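Local coordinates for malonyl CoA-acyl carrier protein transacylase (Bartonella henselae, PDB 3QAT), which probably transfers the malonyl group from malonyl-CoA to the acyl carrier protein, supplying the extender unit for fatty acid biosynthesis, at residues A[131-144]-A[192-206]. Numbering follows the deposited sequence. Where two conformers were deposited one is given.
Sequences VAVGEGSMAALIGL and KGAKRAVLLPVSAPF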
loop_
_atom_site.group_PDB
_atom_site.type_symbol
_atom_site.label_atom_id
_atom_site.label_comp_id
_atom_site.label_asym_id
_atom_site.label_seq_id
_atom_site.Cartn_x
_atom_site.Cartn_y
_atom_site.Cartn_z
ATOM N N VAL A 131 14.484 13.008 -3.964
ATOM C CA VAL A 131 15.839 12.939 -4.523
ATOM C C VAL A 131 15.818 13.429 -5.959
ATOM O O VAL A 131 14.834 13.265 -6.689
ATOM C CB VAL A 131 16.508 11.519 -4.433
ATOM C CG1 VAL A 131 16.148 10.829 -3.120
ATOM C CG2 VAL A 131 16.118 10.644 -5.625
ATOM N N ALA A 132 16.928 14.037 -6.370
ATOM C CA ALA A 132 17.059 14.499 -7.734
ATOM C C ALA A 132 16.950 13.346 -8.710
ATOM O O ALA A 132 17.291 12.198 -8.397
ATOM C CB ALA A 132 18.391 15.238 -7.923
ATOM N N VAL A 133 16.455 13.657 -9.899
ATOM C CA VAL A 133 16.284 12.681 -10.954
ATOM C C VAL A 133 17.608 11.925 -11.193
ATOM O O VAL A 133 18.697 12.514 -11.153
ATOM C CB VAL A 133 15.757 13.354 -12.259
ATOM C CG1 VAL A 133 16.707 14.447 -12.738
ATOM C CG2 VAL A 133 15.496 12.324 -13.356
ATOM N N GLY A 134 17.486 10.616 -11.384
ATOM C CA GLY A 134 18.630 9.768 -11.668
ATOM C C GLY A 134 19.411 9.295 -10.464
ATOM O O GLY A 134 20.288 8.431 -10.592
ATOM N N GLU A 135 19.108 9.836 -9.290
ATOM C CA GLU A 135 19.932 9.513 -8.146
ATOM C C GLU A 135 19.544 8.222 -7.456
ATOM O O GLU A 135 20.396 7.572 -6.858
ATOM C CB GLU A 135 19.995 10.677 -7.190
ATOM C CG GLU A 135 20.840 11.768 -7.802
ATOM C CD GLU A 135 20.838 13.019 -7.003
ATOM O OE1 GLU A 135 20.233 13.027 -5.913
ATOM O OE2 GLU A 135 21.440 13.997 -7.483
ATOM N N GLY A 136 18.270 7.851 -7.576
ATOM C CA GLY A 136 17.774 6.642 -6.922
ATOM C C GLY A 136 17.367 5.597 -7.921
ATOM O O GLY A 136 17.192 5.875 -9.110
ATOM N N SER A 137 17.197 4.374 -7.435
ATOM C CA SER A 137 16.557 3.313 -8.221
ATOM C C SER A 137 15.914 2.338 -7.257
ATOM O O SER A 137 16.162 2.376 -6.037
ATOM C CB SER A 137 17.596 2.520 -9.044
ATOM O OG SER A 137 18.258 3.324 -10.025
ATOM N N MET A 138 15.123 1.421 -7.816
ATOM C CA MET A 138 14.635 0.231 -7.089
ATOM C C MET A 138 14.918 -0.996 -7.934
ATOM O O MET A 138 15.324 -0.869 -9.087
ATOM C CB MET A 138 13.117 0.308 -6.773
ATOM C CG MET A 138 12.797 1.451 -5.870
ATOM S SD MET A 138 11.054 1.433 -5.396
ATOM C CE MET A 138 11.157 0.493 -3.887
ATOM N N ALA A 139 14.757 -2.190 -7.354
ATOM C CA ALA A 139 14.838 -3.414 -8.132
ATOM C C ALA A 139 13.944 -4.471 -7.550
ATOM O O ALA A 139 13.765 -4.538 -6.325
ATOM C CB ALA A 139 16.292 -3.942 -8.212
ATOM N N ALA A 140 13.362 -5.284 -8.428
ATOM C CA ALA A 140 12.482 -6.351 -7.995
ATOM C C ALA A 140 13.231 -7.665 -8.100
ATOM O O ALA A 140 13.661 -8.053 -9.191
ATOM C CB ALA A 140 11.219 -6.397 -8.899
ATOM N N LEU A 141 13.365 -8.346 -6.963
ATOM C CA LEU A 141 14.069 -9.634 -6.912
ATOM C C LEU A 141 13.095 -10.755 -6.571
ATOM O O LEU A 141 12.146 -10.570 -5.795
ATOM C CB LEU A 141 15.167 -9.605 -5.834
ATOM C CG LEU A 141 16.097 -8.401 -5.829
ATOM C CD1 LEU A 141 17.080 -8.521 -4.623
ATOM C CD2 LEU A 141 16.826 -8.171 -7.175
ATOM N N ILE A 142 13.318 -11.926 -7.166
ATOM C CA ILE A 142 12.630 -13.147 -6.746
ATOM C C ILE A 142 13.627 -14.276 -6.521
ATOM O O ILE A 142 14.530 -14.482 -7.346
ATOM C CB ILE A 142 11.617 -13.627 -7.790
ATOM C CG1 ILE A 142 10.609 -12.521 -8.091
ATOM C CG2 ILE A 142 10.849 -14.868 -7.259
ATOM C CD1 ILE A 142 9.691 -12.884 -9.226
ATOM N N GLY A 143 13.480 -14.960 -5.387
ATOM C CA GLY A 143 14.165 -16.238 -5.145
ATOM C C GLY A 143 15.289 -16.203 -4.137
ATOM O O GLY A 143 15.900 -17.249 -3.844
ATOM N N LEU A 144 15.603 -15.022 -3.613
ATOM C CA LEU A 144 16.600 -14.902 -2.554
ATOM C C LEU A 144 15.939 -14.531 -1.235
ATOM O O LEU A 144 15.077 -13.659 -1.199
ATOM C CB LEU A 144 17.658 -13.849 -2.911
ATOM C CG LEU A 144 18.417 -14.057 -4.227
ATOM C CD1 LEU A 144 19.383 -12.886 -4.491
ATOM C CD2 LEU A 144 19.171 -15.407 -4.236
ATOM N N LYS A 192 24.137 -14.720 -7.941
ATOM C CA LYS A 192 23.760 -15.667 -6.878
ATOM C C LYS A 192 22.605 -16.598 -7.212
ATOM O O LYS A 192 22.271 -17.471 -6.411
ATOM C CB LYS A 192 23.437 -14.914 -5.589
ATOM C CG LYS A 192 24.648 -14.277 -4.960
ATOM C CD LYS A 192 24.289 -13.675 -3.593
ATOM C CE LYS A 192 25.506 -13.106 -2.896
ATOM N NZ LYS A 192 26.410 -14.155 -2.322
ATOM N N GLY A 193 22.001 -16.417 -8.376
ATOM C CA GLY A 193 20.977 -17.336 -8.870
ATOM C C GLY A 193 19.547 -16.902 -8.619
ATOM O O GLY A 193 18.637 -17.731 -8.638
ATOM N N ALA A 194 19.333 -15.606 -8.408
ATOM C CA ALA A 194 17.959 -15.126 -8.289
ATOM C C ALA A 194 17.164 -15.588 -9.496
ATOM O O ALA A 194 17.686 -15.571 -10.621
ATOM C CB ALA A 194 17.923 -13.618 -8.187
ATOM N N LYS A 195 15.905 -15.992 -9.273
ATOM C CA LYS A 195 15.039 -16.364 -10.382
ATOM C C LYS A 195 14.719 -15.143 -11.244
ATOM O O LYS A 195 14.643 -15.254 -12.465
ATOM C CB LYS A 195 13.758 -17.055 -9.893
ATOM C CG LYS A 195 14.005 -18.399 -9.194
ATOM C CD LYS A 195 14.998 -19.269 -9.981
ATOM C CE LYS A 195 14.775 -20.760 -9.764
ATOM N NZ LYS A 195 13.797 -21.327 -10.744
ATOM N N ARG A 196 14.566 -13.988 -10.599
ATOM C CA ARG A 196 14.322 -12.718 -11.283
ATOM C C ARG A 196 15.121 -11.644 -10.573
ATOM O O ARG A 196 15.179 -11.635 -9.350
ATOM C CB ARG A 196 12.836 -12.343 -11.204
ATOM C CG ARG A 196 12.550 -10.873 -11.600
ATOM C CD ARG A 196 11.075 -10.529 -11.542
ATOM N NE ARG A 196 10.297 -11.471 -12.347
ATOM C CZ ARG A 196 8.971 -11.490 -12.423
ATOM N NH1 ARG A 196 8.237 -10.608 -11.736
ATOM N NH2 ARG A 196 8.373 -12.411 -13.179
ATOM N N ALA A 197 15.735 -10.740 -11.339
ATOM C CA ALA A 197 16.374 -9.563 -10.744
ATOM C C ALA A 197 16.268 -8.438 -11.750
ATOM O O ALA A 197 16.996 -8.407 -12.744
ATOM C CB ALA A 197 17.833 -9.860 -10.381
ATOM N N VAL A 198 15.313 -7.539 -11.524
ATOM C CA VAL A 198 15.005 -6.530 -12.542
ATOM C C VAL A 198 15.200 -5.134 -11.979
ATOM O O VAL A 198 14.581 -4.768 -10.974
ATOM C CB VAL A 198 13.545 -6.676 -13.048
ATOM C CG1 VAL A 198 13.198 -5.534 -14.006
ATOM C CG2 VAL A 198 13.334 -8.031 -13.755
ATOM N N LEU A 199 16.065 -4.360 -12.633
ATOM C CA LEU A 199 16.295 -2.955 -12.272
ATOM C C LEU A 199 15.152 -2.044 -12.714
ATOM O O LEU A 199 14.623 -2.187 -13.822
ATOM C CB LEU A 199 17.625 -2.481 -12.884
ATOM C CG LEU A 199 18.170 -1.105 -12.469
ATOM C CD1 LEU A 199 18.497 -1.040 -10.959
ATOM C CD2 LEU A 199 19.417 -0.818 -13.322
ATOM N N LEU A 200 14.752 -1.149 -11.813
ATOM C CA LEU A 200 13.842 -0.037 -12.134
ATOM C C LEU A 200 14.669 1.257 -12.010
ATOM O O LEU A 200 14.679 1.920 -10.968
ATOM C CB LEU A 200 12.626 -0.039 -11.203
ATOM C CG LEU A 200 11.861 -1.365 -11.387
ATOM C CD1 LEU A 200 11.312 -1.915 -10.092
ATOM C CD2 LEU A 200 10.821 -1.223 -12.522
ATOM N N PRO A 201 15.358 1.625 -13.095
ATOM C CA PRO A 201 16.425 2.638 -12.985
ATOM C C PRO A 201 15.975 4.092 -12.755
ATOM O O PRO A 201 16.789 4.906 -12.271
ATOM C CB PRO A 201 17.170 2.508 -14.326
ATOM C CG PRO A 201 16.115 1.978 -15.284
ATOM C CD PRO A 201 15.314 1.001 -14.432
ATOM N N VAL A 202 14.724 4.418 -13.095
ATOM C CA VAL A 202 14.184 5.775 -12.897
ATOM C C VAL A 202 13.218 5.864 -11.714
ATOM O O VAL A 202 12.649 6.929 -11.452
ATOM C CB VAL A 202 13.465 6.339 -14.200
ATOM C CG1 VAL A 202 14.197 5.938 -15.440
ATOM C CG2 VAL A 202 12.013 5.869 -14.281
ATOM N N SER A 203 13.017 4.754 -11.001
ATOM C CA SER A 203 12.129 4.789 -9.825
ATOM C C SER A 203 12.684 5.727 -8.765
ATOM O O SER A 203 13.903 5.770 -8.540
ATOM C CB SER A 203 11.968 3.391 -9.197
ATOM O OG SER A 203 11.059 3.465 -8.087
ATOM N N ALA A 204 11.804 6.472 -8.088
ATOM C CA ALA A 204 12.161 7.073 -6.819
ATOM C C ALA A 204 12.594 5.963 -5.863
ATOM O O ALA A 204 12.050 4.838 -5.947
ATOM C CB ALA A 204 10.953 7.837 -6.225
ATOM N N PRO A 205 13.557 6.247 -4.975
ATOM C CA PRO A 205 14.035 5.190 -4.099
ATOM C C PRO A 205 13.121 5.052 -2.876
ATOM O O PRO A 205 13.537 5.351 -1.756
ATOM C CB PRO A 205 15.434 5.676 -3.694
ATOM C CG PRO A 205 15.299 7.163 -3.697
ATOM C CD PRO A 205 14.398 7.463 -4.865
ATOM N N PHE A 206 11.897 4.571 -3.102
ATOM C CA PHE A 206 10.914 4.432 -2.006
ATOM C C PHE A 206 11.463 3.503 -0.920
ATOM O O PHE A 206 12.210 2.534 -1.195
ATOM C CB PHE A 206 9.582 3.828 -2.533
ATOM C CG PHE A 206 8.861 4.672 -3.566
ATOM C CD1 PHE A 206 8.120 5.780 -3.173
ATOM C CD2 PHE A 206 8.875 4.316 -4.904
ATOM C CE1 PHE A 206 7.431 6.551 -4.111
ATOM C CE2 PHE A 206 8.180 5.082 -5.862
ATOM C CZ PHE A 206 7.466 6.196 -5.462
HETATM O O HOH W 1 15.384 8.600 -8.514
HETATM O O HOH W 2 16.722 7.410 -11.222
HETATM O O HOH W 3 16.587 -18.230 -6.764
#
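Met138 lays its sulfur against the edge of the Phe206 ring: SD is 3.6 Å from Phe206 CD2 and 88° off the ring normal, a Met-aromatic contact. The chain bends at chi3 (92°), which turns CE onto the backbone, 3.5 Å from Phe206 O. Ser203 OG, 3.4 Å from Met138 SD, is held by its own bond to Ala204 O (2.7 Å).

At the far end Ile142 CD1 sits over one face of the Arg196 guanidinium, 3.3 Å above its plane and displaced toward the rim. A bend at chi3 folds the arginine's flat group over that methyl.

Between these ends, strands 136-142 and 196-200 run antiparallel (178°), their axes approaching to 4.6 Å, joined by the hydrogen-bonded pairs Met138 with Leu200, Ala140 with Val198 and Ile142 with Arg196. Lys195 and Arg196 both face Ile142, a classic beta bulge in which the Lys195 N bond to Ile142 O is weak. Leu200 O accepts from Met138 N and Ser203 N on opposite faces of its plane, tying the type I turn to the strand. On the sheet face carrying Ala139 and Leu199, opposite Met138, Leu141 CD2 meets Ala197 CB at 3.8 Å.

Strand 196-200 is the edge strand of the mixed sheet in the smaller, ferredoxin-like subdomain of the transacylase; strand 136-142 lies between it and strand 172-176, with helix 179-191 packed on the Ala139 face.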